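Local coordinates for GTPase activator-like protein (Chaetomium thermophilum, PDB 5HIU), which is the N-terminal part of a TSC2 protein whose full-length form is probably a GTPase activator, here seen as an elongated, all-helical structure, at residues A[34-39]-A[72-77]; A[120-125]-A[140-145]; A[338-343]-A[386-391]. All coordinates share one frame; numbering follows the deposited sequence.

Interaction 1 of 3, residues A[34-39]-A[72-77]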
ATOM      1  N   GLY A  34       1.642  39.953 -28.005  1.00 90.34           N
ATOM      2  CA  GLY A  34       0.968  40.977 -27.202  1.00 84.01           C
ATOM      3  C   GLY A  34       1.803  41.368 -25.998  1.00 81.60           C
ATOM      4  O   GLY A  34       2.755  40.666 -25.640  1.00 80.99           O
ATOM      5  N   HIS A  35       1.478  42.501 -25.382  1.00 82.33           N
ATOM      6  CA  HIS A  35       2.032  42.815 -24.070  1.00 82.12           C
ATOM      7  C   HIS A  35       1.443  41.793 -23.108  1.00 81.45           C
ATOM      8  O   HIS A  35       0.358  41.272 -23.340  1.00 79.04           O
ATOM      9  CB  HIS A  35       1.671  44.223 -23.626  1.00 87.72           C
ATOM     10  CG  HIS A  35       2.107  45.294 -24.578  1.00 93.63           C
ATOM     11  ND1 HIS A  35       3.431  45.514 -24.897  1.00 93.63           N
ATOM     12  CD2 HIS A  35       1.396  46.223 -25.261  1.00 94.20           C
ATOM     13  CE1 HIS A  35       3.516  46.523 -25.745  1.00 93.96           C
ATOM     14  NE2 HIS A  35       2.296  46.971 -25.982  1.00 96.00           N
ATOM     15  N   LEU A  36       2.142  41.501 -22.023  1.00 82.01           N
ATOM     16  CA  LEU A  36       1.773  40.367 -21.193  1.00 78.08           C
ATOM     17  C   LEU A  36       0.279  40.296 -20.889  1.00 82.50           C
ATOM     18  O   LEU A  36      -0.321  39.229 -20.977  1.00 83.39           O
ATOM     19  CB  LEU A  36       2.571  40.357 -19.894  1.00 77.09           C
ATOM     20  CG  LEU A  36       2.324  39.118 -19.035  1.00 78.69           C
ATOM     21  CD1 LEU A  36       2.378  37.845 -19.872  1.00 76.55           C
ATOM     22  CD2 LEU A  36       3.332  39.021 -17.899  1.00 82.38           C
ATOM     23  N   SER A  37      -0.329  41.422 -20.541  1.00 84.10           N
ATOM     24  CA  SER A  37      -1.748  41.414 -20.212  1.00 83.69           C
ATOM     25  C   SER A  37      -2.572  40.992 -21.426  1.00 81.19           C
ATOM     26  O   SER A  37      -3.665  40.462 -21.289  1.00 81.82           O
ATOM     27  CB  SER A  37      -2.216  42.784 -19.709  1.00 88.68           C
ATOM     28  OG  SER A  37      -2.489  43.677 -20.789  1.00 90.52           O
ATOM     29  N   GLU A  38      -2.059  41.259 -22.616  1.00 84.56           N
ATOM     30  CA  GLU A  38      -2.758  40.899 -23.843  1.00 85.37           C
ATOM     31  C   GLU A  38      -2.647  39.406 -24.033  1.00 78.97           C
ATOM     32  O   GLU A  38      -3.614  38.760 -24.430  1.00 75.49           O
ATOM     33  CB  GLU A  38      -2.180  41.638 -25.053  1.00 88.43           C
ATOM     34  CG  GLU A  38      -2.121  43.146 -24.866  1.00 92.53           C
ATOM     35  CD  GLU A  38      -1.750  43.906 -26.129  1.00 93.24           C
ATOM     36  OE1 GLU A  38      -0.673  43.633 -26.701  1.00 92.00           O
ATOM     37  OE2 GLU A  38      -2.527  44.799 -26.529  1.00 96.77           O
ATOM     38  N   ARG A  39      -1.464  38.875 -23.723  1.00 76.18           N
ATOM     39  CA  ARG A  39      -1.189  37.443 -23.831  1.00 76.27           C
ATOM     40  C   ARG A  39      -2.102  36.653 -22.909  1.00 73.32           C
ATOM     41  O   ARG A  39      -2.615  35.603 -23.293  1.00 79.01           O
ATOM     42  CB  ARG A  39       0.270  37.134 -23.486  1.00 76.82           C
ATOM     43  CG  ARG A  39       1.303  37.875 -24.338  1.00 75.86           C
ATOM     44  CD  ARG A  39       2.699  37.416 -23.965  1.00 73.35           C
ATOM     45  NE  ARG A  39       2.926  36.068 -24.476  1.00 73.22           N
ATOM     46  CZ  ARG A  39       3.764  35.175 -23.948  1.00 77.17           C
ATOM     47  NH1 ARG A  39       4.474  35.471 -22.859  1.00 77.99           N
ATOM     48  NH2 ARG A  39       3.888  33.968 -24.511  1.00 74.01           N
ATOM     49  N   GLU A  72       8.538  32.758 -12.688  1.00 86.40           N
ATOM     50  CA  GLU A  72       8.816  34.198 -12.593  1.00 86.74           C
ATOM     51  C   GLU A  72       7.575  35.045 -12.904  1.00 84.91           C
ATOM     52  O   GLU A  72       7.477  36.194 -12.459  1.00 90.83           O
ATOM     53  CB  GLU A  72       9.973  34.613 -13.533  1.00 91.20           C
ATOM     54  CG  GLU A  72       9.529  35.085 -14.924  1.00 94.79           C
ATOM     55  CD  GLU A  72      10.677  35.383 -15.887  1.00101.72           C
ATOM     56  OE1 GLU A  72      11.698  34.664 -15.872  1.00111.38           O
ATOM     57  OE2 GLU A  72      10.551  36.342 -16.680  1.00 99.93           O
ATOM     58  N   ASN A  73       6.654  34.497 -13.698  1.00 77.55           N
ATOM     59  CA  ASN A  73       5.405  35.192 -14.024  1.00 72.40           C
ATOM     60  C   ASN A  73       4.433  35.230 -12.843  1.00 66.72           C
ATOM     61  O   ASN A  73       4.484  34.369 -11.969  1.00 59.94           O
ATOM     62  CB  ASN A  73       4.688  34.494 -15.165  1.00 72.37           C
ATOM     63  CG  ASN A  73       5.537  34.364 -16.407  1.00 76.92           C
ATOM     64  OD1 ASN A  73       5.890  35.358 -17.050  1.00 76.69           O
ATOM     65  ND2 ASN A  73       5.851  33.122 -16.771  1.00 80.14           N
ATOM     66  N   PRO A  74       3.515  36.211 -12.843  1.00 62.55           N
ATOM     67  CA  PRO A  74       2.468  36.290 -11.835  1.00 62.24           C
ATOM     68  C   PRO A  74       1.366  35.238 -12.008  1.00 60.19           C
ATOM     69  O   PRO A  74       1.077  34.782 -13.105  1.00 58.32           O
ATOM     70  CB  PRO A  74       1.896  37.694 -12.049  1.00 63.24           C
ATOM     71  CG  PRO A  74       2.089  37.927 -13.498  1.00 61.07           C
ATOM     72  CD  PRO A  74       3.403  37.297 -13.830  1.00 61.12           C
ATOM     73  N   ASP A  75       0.737  34.887 -10.904  1.00 62.86           N
ATOM     74  CA  ASP A  75      -0.321  33.899 -10.900  1.00 62.92           C
ATOM     75  C   ASP A  75      -1.221  33.927 -12.114  1.00 64.69           C
ATOM     76  O   ASP A  75      -1.318  32.926 -12.828  1.00 68.12           O
ATOM     77  CB  ASP A  75      -1.149  34.076  -9.649  1.00 63.83           C
ATOM     78  CG  ASP A  75      -0.405  33.629  -8.417  1.00 67.46           C
ATOM     79  OD1 ASP A  75       0.732  33.115  -8.570  1.00 65.13           O
ATOM     80  OD2 ASP A  75      -0.951  33.783  -7.308  1.00 70.12           O
ATOM     81  N   ASN A  76      -1.854  35.074 -12.351  1.00 67.47           N
ATOM     82  CA  ASN A  76      -2.853  35.220 -13.410  1.00 65.62           C
ATOM     83  C   ASN A  76      -2.356  34.750 -14.756  1.00 67.93           C
ATOM     84  O   ASN A  76      -3.134  34.246 -15.560  1.00 73.76           O
ATOM     85  CB  ASN A  76      -3.306  36.666 -13.532  1.00 67.80           C
ATOM     86  CG  ASN A  76      -2.203  37.585 -14.018  1.00 69.87           C
ATOM     87  OD1 ASN A  76      -1.031  37.343 -13.760  1.00 73.18           O
ATOM     88  ND2 ASN A  76      -2.573  38.638 -14.732  1.00 69.71           N
ATOM     89  N   ALA A  77      -1.062  34.914 -15.001  1.00 67.60           N
ATOM     90  CA  ALA A  77      -0.477  34.536 -16.285  1.00 67.61           C
ATOM     91  C   ALA A  77      -0.040  33.082 -16.328  1.00 62.91           C
ATOM     92  O   ALA A  77      -0.074  32.459 -17.383  1.00 62.45           O
ATOM     93  CB  ALA A  77       0.701  35.447 -16.629  1.00 69.94           C
TER
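The apolar part of this contact belongs to L36, whose two methyls divide the work. CD2 meets the ring of P74 at its CD atom, 4.4 Å away, while CD1 reaches the CB of A77 at the same 4.4 Å. The CG of L36 lies anti to the backbone N (chi1 -175°), which carries the fork out toward 72-77 and puts one branch on the proline and the other on the alanine. These are loose van der Waals touches, and the buried area is small, 99 Å² over both segments. M68, in the loop ahead of 72-77, also touches L36.

The polar interactions hold each segment in shape. At the start of helix 36-52, H35 is the N-cap residue: its backbone N gives a hydrogen bond of 2.8 Å to OE1 of E38, the E38-to-N-cap half of a capping box, and its carbonyl O accepts from the backbone N of R39 at 3.0 Å. P74 occupies the N-cap position of helix 75-89, where its O takes the backbone N of A77 at 2.9 Å.

Salt bridges lie just outside: R39 pairs with D67, and D75 with R78 and K113. What results is two helix N-termini side by side, the starts of 36-52 and 75-89 touching through one leucine at the N-terminal end of an alpha-solenoid.

Interaction 2 of 3, residues A[120-125]-A[140-145]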
ATOM      1  N   VAL A 120      -2.804  17.589 -13.388  1.00 44.53           N
ATOM      2  CA  VAL A 120      -3.894  17.459 -14.350  1.00 50.77           C
ATOM      3  C   VAL A 120      -3.325  17.402 -15.785  1.00 55.93           C
ATOM      4  O   VAL A 120      -3.747  16.584 -16.608  1.00 57.71           O
ATOM      5  CB  VAL A 120      -4.915  18.606 -14.204  1.00 50.69           C
ATOM      6  CG1 VAL A 120      -5.883  18.627 -15.368  1.00 51.71           C
ATOM      7  CG2 VAL A 120      -5.678  18.498 -12.887  1.00 47.36           C
ATOM      8  N   ALA A 121      -2.348  18.250 -16.074  1.00 51.17           N
ATOM      9  CA  ALA A 121      -1.734  18.226 -17.380  1.00 51.38           C
ATOM     10  C   ALA A 121      -1.223  16.844 -17.661  1.00 53.05           C
ATOM     11  O   ALA A 121      -1.537  16.249 -18.703  1.00 55.30           O
ATOM     12  CB  ALA A 121      -0.594  19.218 -17.461  1.00 55.14           C
ATOM     13  N   LEU A 122      -0.438  16.315 -16.738  1.00 48.52           N
ATOM     14  CA  LEU A 122       0.166  15.021 -16.990  1.00 52.61           C
ATOM     15  C   LEU A 122      -0.925  13.960 -17.162  1.00 54.54           C
ATOM     16  O   LEU A 122      -0.903  13.171 -18.098  1.00 53.74           O
ATOM     17  CB  LEU A 122       1.128  14.649 -15.879  1.00 50.06           C
ATOM     18  CG  LEU A 122       1.910  13.360 -16.133  1.00 53.43           C
ATOM     19  CD1 LEU A 122       2.672  13.402 -17.454  1.00 56.52           C
ATOM     20  CD2 LEU A 122       2.880  13.123 -14.999  1.00 54.78           C
ATOM     21  N   GLU A 123      -1.895  13.985 -16.260  1.00 55.91           N
ATOM     22  CA  GLU A 123      -3.019  13.084 -16.309  1.00 56.89           C
ATOM     23  C   GLU A 123      -3.689  13.141 -17.676  1.00 62.80           C
ATOM     24  O   GLU A 123      -3.969  12.093 -18.259  1.00 69.96           O
ATOM     25  CB  GLU A 123      -3.987  13.445 -15.186  1.00 59.79           C
ATOM     26  CG  GLU A 123      -5.396  12.902 -15.308  1.00 68.54           C
ATOM     27  CD  GLU A 123      -6.294  13.467 -14.222  1.00 69.70           C
ATOM     28  OE1 GLU A 123      -6.013  13.171 -13.049  1.00 60.19           O
ATOM     29  OE2 GLU A 123      -7.251  14.222 -14.536  1.00 73.76           O
ATOM     30  N   GLN A 124      -3.924  14.354 -18.191  1.00 58.37           N
ATOM     31  CA  GLN A 124      -4.560  14.527 -19.491  1.00 54.72           C
ATOM     32  C   GLN A 124      -3.648  14.179 -20.627  1.00 56.99           C
ATOM     33  O   GLN A 124      -4.103  13.650 -21.619  1.00 61.97           O
ATOM     34  CB  GLN A 124      -5.045  15.951 -19.684  1.00 57.66           C
ATOM     35  CG  GLN A 124      -6.164  16.336 -18.736  1.00 60.07           C
ATOM     36  CD  GLN A 124      -7.380  15.419 -18.834  1.00 63.84           C
ATOM     37  OE1 GLN A 124      -7.937  15.204 -19.918  1.00 59.93           O
ATOM     38  NE2 GLN A 124      -7.802  14.878 -17.688  1.00 68.12           N
ATOM     39  N   LEU A 125      -2.363  14.480 -20.498  1.00 61.16           N
ATOM     40  CA  LEU A 125      -1.393  14.127 -21.531  1.00 59.33           C
ATOM     41  C   LEU A 125      -1.374  12.621 -21.719  1.00 63.71           C
ATOM     42  O   LEU A 125      -1.361  12.121 -22.848  1.00 68.45           O
ATOM     43  CB  LEU A 125       0.012  14.617 -21.161  1.00 57.72           C
ATOM     44  CG  LEU A 125       1.111  14.400 -22.202  1.00 59.37           C
ATOM     45  CD1 LEU A 125       0.779  15.185 -23.457  1.00 61.02           C
ATOM     46  CD2 LEU A 125       2.512  14.760 -21.710  1.00 57.63           C
ATOM     47  N   PHE A 140       8.117   7.283 -14.802  1.00 57.41           N
ATOM     48  CA  PHE A 140       8.124   6.689 -13.443  1.00 58.07           C
ATOM     49  C   PHE A 140       9.012   7.412 -12.432  1.00 60.69           C
ATOM     50  O   PHE A 140       8.607   7.617 -11.275  1.00 62.03           O
ATOM     51  CB  PHE A 140       8.480   5.194 -13.482  1.00 58.00           C
ATOM     52  CG  PHE A 140       7.317   4.324 -13.837  1.00 59.54           C
ATOM     53  CD1 PHE A 140       6.395   3.954 -12.873  1.00 58.92           C
ATOM     54  CD2 PHE A 140       7.113   3.916 -15.133  1.00 61.74           C
ATOM     55  CE1 PHE A 140       5.298   3.173 -13.204  1.00 60.36           C
ATOM     56  CE2 PHE A 140       6.018   3.139 -15.469  1.00 63.48           C
ATOM     57  CZ  PHE A 140       5.106   2.764 -14.502  1.00 57.56           C
ATOM     58  N   PRO A 141      10.223   7.794 -12.854  1.00 58.54           N
ATOM     59  CA  PRO A 141      11.035   8.642 -12.003  1.00 60.22           C
ATOM     60  C   PRO A 141      10.366   9.958 -11.662  1.00 58.73           C
ATOM     61  O   PRO A 141      10.586  10.490 -10.572  1.00 56.96           O
ATOM     62  CB  PRO A 141      12.278   8.896 -12.855  1.00 63.16           C
ATOM     63  CG  PRO A 141      12.416   7.651 -13.664  1.00 65.04           C
ATOM     64  CD  PRO A 141      11.000   7.259 -13.991  1.00 64.67           C
ATOM     65  N   LEU A 142       9.575  10.488 -12.595  1.00 58.11           N
ATOM     66  CA  LEU A 142       8.868  11.717 -12.349  1.00 55.05           C
ATOM     67  C   LEU A 142       7.795  11.498 -11.292  1.00 61.04           C
ATOM     68  O   LEU A 142       7.689  12.296 -10.346  1.00 66.19           O
ATOM     69  CB  LEU A 142       8.242  12.261 -13.618  1.00 54.46           C
ATOM     70  CG  LEU A 142       7.377  13.483 -13.288  1.00 53.09           C
ATOM     71  CD1 LEU A 142       8.251  14.711 -13.173  1.00 55.16           C
ATOM     72  CD2 LEU A 142       6.252  13.677 -14.297  1.00 52.73           C
ATOM     73  N   LEU A 143       7.003  10.431 -11.442  1.00 57.15           N
ATOM     74  CA  LEU A 143       5.945  10.127 -10.458  1.00 57.79           C
ATOM     75  C   LEU A 143       6.524   9.963  -9.067  1.00 59.92           C
ATOM     76  O   LEU A 143       5.976  10.457  -8.080  1.00 59.84           O
ATOM     77  CB  LEU A 143       5.194   8.849 -10.806  1.00 53.04           C
ATOM     78  CG  LEU A 143       4.429   8.867 -12.125  1.00 54.09           C
ATOM     79  CD1 LEU A 143       3.906   7.474 -12.412  1.00 55.86           C
ATOM     80  CD2 LEU A 143       3.304   9.886 -12.145  1.00 51.10           C
ATOM     81  N   THR A 144       7.633   9.249  -8.987  1.00 63.57           N
ATOM     82  CA  THR A 144       8.274   9.025  -7.712  1.00 62.91           C
ATOM     83  C   THR A 144       8.703  10.341  -7.105  1.00 61.16           C
ATOM     84  O   THR A 144       8.594  10.548  -5.907  1.00 68.47           O
ATOM     85  CB  THR A 144       9.478   8.097  -7.881  1.00 66.02           C
ATOM     86  OG1 THR A 144       9.007   6.823  -8.352  1.00 61.32           O
ATOM     87  CG2 THR A 144      10.245   7.941  -6.554  1.00 64.29           C
ATOM     88  N   LEU A 145       9.193  11.238  -7.936  1.00 66.50           N
ATOM     89  CA  LEU A 145       9.611  12.545  -7.460  1.00 68.50           C
ATOM     90  C   LEU A 145       8.398  13.274  -6.879  1.00 65.50           C
ATOM     91  O   LEU A 145       8.372  13.686  -5.723  1.00 68.22           O
ATOM     92  CB  LEU A 145      10.216  13.314  -8.621  1.00 70.46           C
ATOM     93  CG  LEU A 145      10.759  14.717  -8.373  1.00 77.44           C
ATOM     94  CD1 LEU A 145      11.433  14.839  -7.012  1.00 77.85           C
ATOM     95  CD2 LEU A 145      11.710  15.065  -9.520  1.00 77.03           C
TER
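The CD2 methyls of L122 and L142 meet end on, 3.5 Å apart, a tight touch for two methyl carbons. Both residues have an extended first torsion (chi1 -174° in L122 and 174° in L142), which turns both chains outward from their helices to meet one another. The same CD2 of L122 also meets CD2 of L143, at a more ordinary 4.3 Å. L143 starts off at an angle to the other helix, and the far part of its chain brings that methyl in. One methyl of helix 115-126 therefore serves two consecutive leucines of helix 139-163.

Around this first shell, F103 of helix 96-107 touches both L122 and L142, T107 of the same helix touches L142, and L190 and V194 of helix 179-198 pack on L143. Further out, E123 of helix 115-126 is tied to Q186 of helix 179-198 through its OE1.

With the nearest CA atoms, those of L122 and L143, 10.0 Å apart, the two backbones stand well separated. Cohesion across the pair is purely apolar. With methyls alone meeting between the two segments, nothing directional fixes the helices against each other here; the touch is one of close packing.

Interaction 3 of 3, residues A[338-343]-A[386-391]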
ATOM      1  N   LEU A 338       8.607 -25.377  11.943  1.00 87.94           N
ATOM      2  CA  LEU A 338       8.959 -23.945  11.894  1.00 88.07           C
ATOM      3  C   LEU A 338       7.929 -23.074  12.610  1.00 84.14           C
ATOM      4  O   LEU A 338       8.266 -22.304  13.506  1.00 85.26           O
ATOM      5  CB  LEU A 338       9.055 -23.451  10.440  1.00 88.43           C
ATOM      6  CG  LEU A 338      10.324 -23.591   9.594  1.00 90.52           C
ATOM      7  CD1 LEU A 338      11.484 -22.962  10.346  1.00 97.50           C
ATOM      8  CD2 LEU A 338      10.645 -25.029   9.196  1.00 94.65           C
ATOM      9  N   LEU A 339       6.671 -23.195  12.201  1.00 80.34           N
ATOM     10  CA  LEU A 339       5.622 -22.369  12.773  1.00 80.53           C
ATOM     11  C   LEU A 339       5.711 -22.417  14.273  1.00 81.23           C
ATOM     12  O   LEU A 339       5.791 -21.394  14.927  1.00 88.33           O
ATOM     13  CB  LEU A 339       4.234 -22.830  12.321  1.00 80.21           C
ATOM     14  CG  LEU A 339       3.081 -21.928  12.770  1.00 78.54           C
ATOM     15  CD1 LEU A 339       3.289 -20.487  12.319  1.00 76.28           C
ATOM     16  CD2 LEU A 339       1.758 -22.465  12.244  1.00 78.67           C
ATOM     17  N   VAL A 340       5.731 -23.628  14.803  1.00 88.51           N
ATOM     18  CA  VAL A 340       5.758 -23.854  16.246  1.00 88.58           C
ATOM     19  C   VAL A 340       7.065 -23.343  16.830  1.00 88.26           C
ATOM     20  O   VAL A 340       7.069 -22.758  17.913  1.00 88.80           O
ATOM     21  CB  VAL A 340       5.539 -25.345  16.573  1.00 90.76           C
ATOM     22  CG1 VAL A 340       5.586 -25.602  18.071  1.00 92.57           C
ATOM     23  CG2 VAL A 340       4.190 -25.790  16.029  1.00 91.48           C
ATOM     24  N   GLY A 341       8.164 -23.549  16.103  1.00 87.34           N
ATOM     25  CA  GLY A 341       9.455 -22.990  16.487  1.00 89.91           C
ATOM     26  C   GLY A 341       9.350 -21.486  16.652  1.00 92.97           C
ATOM     27  O   GLY A 341       9.802 -20.923  17.660  1.00 93.55           O
ATOM     28  N   GLY A 342       8.736 -20.844  15.656  1.00 91.76           N
ATOM     29  CA  GLY A 342       8.465 -19.410  15.693  1.00 92.26           C
ATOM     30  C   GLY A 342       7.535 -19.006  16.825  1.00 94.56           C
ATOM     31  O   GLY A 342       7.774 -18.014  17.509  1.00103.32           O
ATOM     32  N   LEU A 343       6.475 -19.778  17.032  1.00 95.08           N
ATOM     33  CA  LEU A 343       5.458 -19.433  18.022  1.00 98.27           C
ATOM     34  C   LEU A 343       5.981 -19.481  19.452  1.00103.40           C
ATOM     35  O   LEU A 343       5.467 -18.777  20.332  1.00103.89           O
ATOM     36  CB  LEU A 343       4.261 -20.375  17.910  1.00 99.98           C
ATOM     37  CG  LEU A 343       3.404 -20.301  16.642  1.00 97.40           C
ATOM     38  CD1 LEU A 343       2.829 -21.674  16.327  1.00 93.59           C
ATOM     39  CD2 LEU A 343       2.289 -19.268  16.775  1.00 96.75           C
ATOM     40  N   PHE A 386       0.903 -27.885  21.963  1.00 92.82           N
ATOM     41  CA  PHE A 386       0.200 -27.829  23.240  1.00 92.19           C
ATOM     42  C   PHE A 386       1.039 -27.149  24.325  1.00 91.11           C
ATOM     43  O   PHE A 386       0.483 -26.553  25.251  1.00 88.60           O
ATOM     44  CB  PHE A 386      -0.218 -29.228  23.695  1.00 94.66           C
ATOM     45  CG  PHE A 386      -1.472 -29.739  23.039  1.00 95.76           C
ATOM     46  CD1 PHE A 386      -2.600 -28.930  22.927  1.00 96.08           C
ATOM     47  CD2 PHE A 386      -1.541 -31.044  22.568  1.00 93.45           C
ATOM     48  CE1 PHE A 386      -3.758 -29.407  22.335  1.00 96.64           C
ATOM     49  CE2 PHE A 386      -2.695 -31.524  21.975  1.00 94.41           C
ATOM     50  CZ  PHE A 386      -3.807 -30.708  21.859  1.00 95.86           C
ATOM     51  N   ASP A 387       2.366 -27.234  24.211  1.00 90.90           N
ATOM     52  CA  ASP A 387       3.252 -26.622  25.202  1.00 98.67           C
ATOM     53  C   ASP A 387       3.237 -25.106  25.049  1.00 99.66           C
ATOM     54  O   ASP A 387       3.194 -24.388  26.053  1.00102.58           O
ATOM     55  CB  ASP A 387       4.683 -27.181  25.110  1.00102.44           C
ATOM     56  N   VAL A 388       3.243 -24.627  23.799  1.00 96.37           N
ATOM     57  CA  VAL A 388       3.047 -23.198  23.524  1.00 91.38           C
ATOM     58  C   VAL A 388       1.692 -22.757  24.061  1.00 87.09           C
ATOM     59  O   VAL A 388       1.591 -21.773  24.799  1.00 86.95           O
ATOM     60  CB  VAL A 388       3.090 -22.853  22.024  1.00 88.58           C
ATOM     61  CG1 VAL A 388       2.780 -21.373  21.826  1.00 91.36           C
ATOM     62  CG2 VAL A 388       4.446 -23.178  21.410  1.00 90.42           C
ATOM     63  N   ALA A 389       0.654 -23.492  23.691  1.00 81.23           N
ATOM     64  CA  ALA A 389      -0.692 -23.133  24.091  1.00 83.44           C
ATOM     65  C   ALA A 389      -0.758 -22.863  25.569  1.00 90.42           C
ATOM     66  O   ALA A 389      -1.392 -21.901  25.986  1.00 92.52           O
ATOM     67  CB  ALA A 389      -1.672 -24.227  23.721  1.00 84.63           C
ATOM     68  N   ALA A 390      -0.091 -23.712  26.353  1.00 98.31           N
ATOM     69  CA  ALA A 390      -0.126 -23.630  27.816  1.00104.11           C
ATOM     70  C   ALA A 390       0.592 -22.390  28.313  1.00107.08           C
ATOM     71  O   ALA A 390       0.102 -21.694  29.202  1.00107.04           O
ATOM     72  CB  ALA A 390       0.495 -24.877  28.431  1.00109.68           C
ATOM     73  N   GLN A 391       1.745 -22.108  27.723  1.00109.80           N
ATOM     74  CA  GLN A 391       2.471 -20.881  28.023  1.00114.64           C
ATOM     75  C   GLN A 391       1.583 -19.635  27.893  1.00114.04           C
ATOM     76  O   GLN A 391       1.728 -18.704  28.677  1.00122.97           O
ATOM     77  CB  GLN A 391       3.695 -20.760  27.119  1.00113.64           C
ATOM     78  CG  GLN A 391       4.706 -19.736  27.602  1.00118.61           C
ATOM     79  CD  GLN A 391       6.140 -20.184  27.399  1.00121.29           C
ATOM     80  OE1 GLN A 391       6.396 -21.287  26.922  1.00117.86           O
ATOM     81  NE2 GLN A 391       7.085 -19.329  27.771  1.00125.19           N
TER
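V388 faces V340 and L343 and meets them through its two methyls. From its CB, which points toward helix 336-348, the side chain forks. CG1, trans to N (chi1 176°), takes the L343 side: it lies 4.3 Å from the CB of L343 and 4.0 Å from the carbonyl O of that residue, so it rests against the start of the leucine side chain and its backbone alike. CG2 goes to the other neighbour and meets CG1 of V340 at 4.3 Å. The valine thus spans two positions three residues apart, close to one turn of the facing helix. The backbones come fairly near here, with the CA atoms of L343 and V388 7.1 Å apart, and the two segments bury 112 Å² between them.

The same face of helix 336-348 runs on to S347, which touches V388 as well, and V340 also packs on P384 and I385 of helix 383-391. Elsewhere on helix 383-391, F386 stacks its ring on F454 of helix 448-459 and touches V434 of helix 423-441, while A389 meets L430 and F454. Helix 383-391 accordingly lies between helix 336-348 and the pair 423-441 and 448-459.

Overall arrangement
All three contacts join helices or helix starts of one elongated chain and follow one another in sequence without sharing a helix. Interaction 1 is partly buried and lies farthest out, its centre about 42 Å from the chain's centre; interactions 2 and 3 are buried. Interactions 1 and 2 fall on the same side of that centre, their centres about 26 Å apart, with interaction 3 on the opposite side, centre to centre about 72 Å from interaction 1. Each is apolar across the gap, but the setting changes: helix starts bordered by salt bridges in 34-39/72-77, leucine ends between backbones farther apart in 120-125/140-145, and valine methyls against a closer backbone in 338-343/386-391.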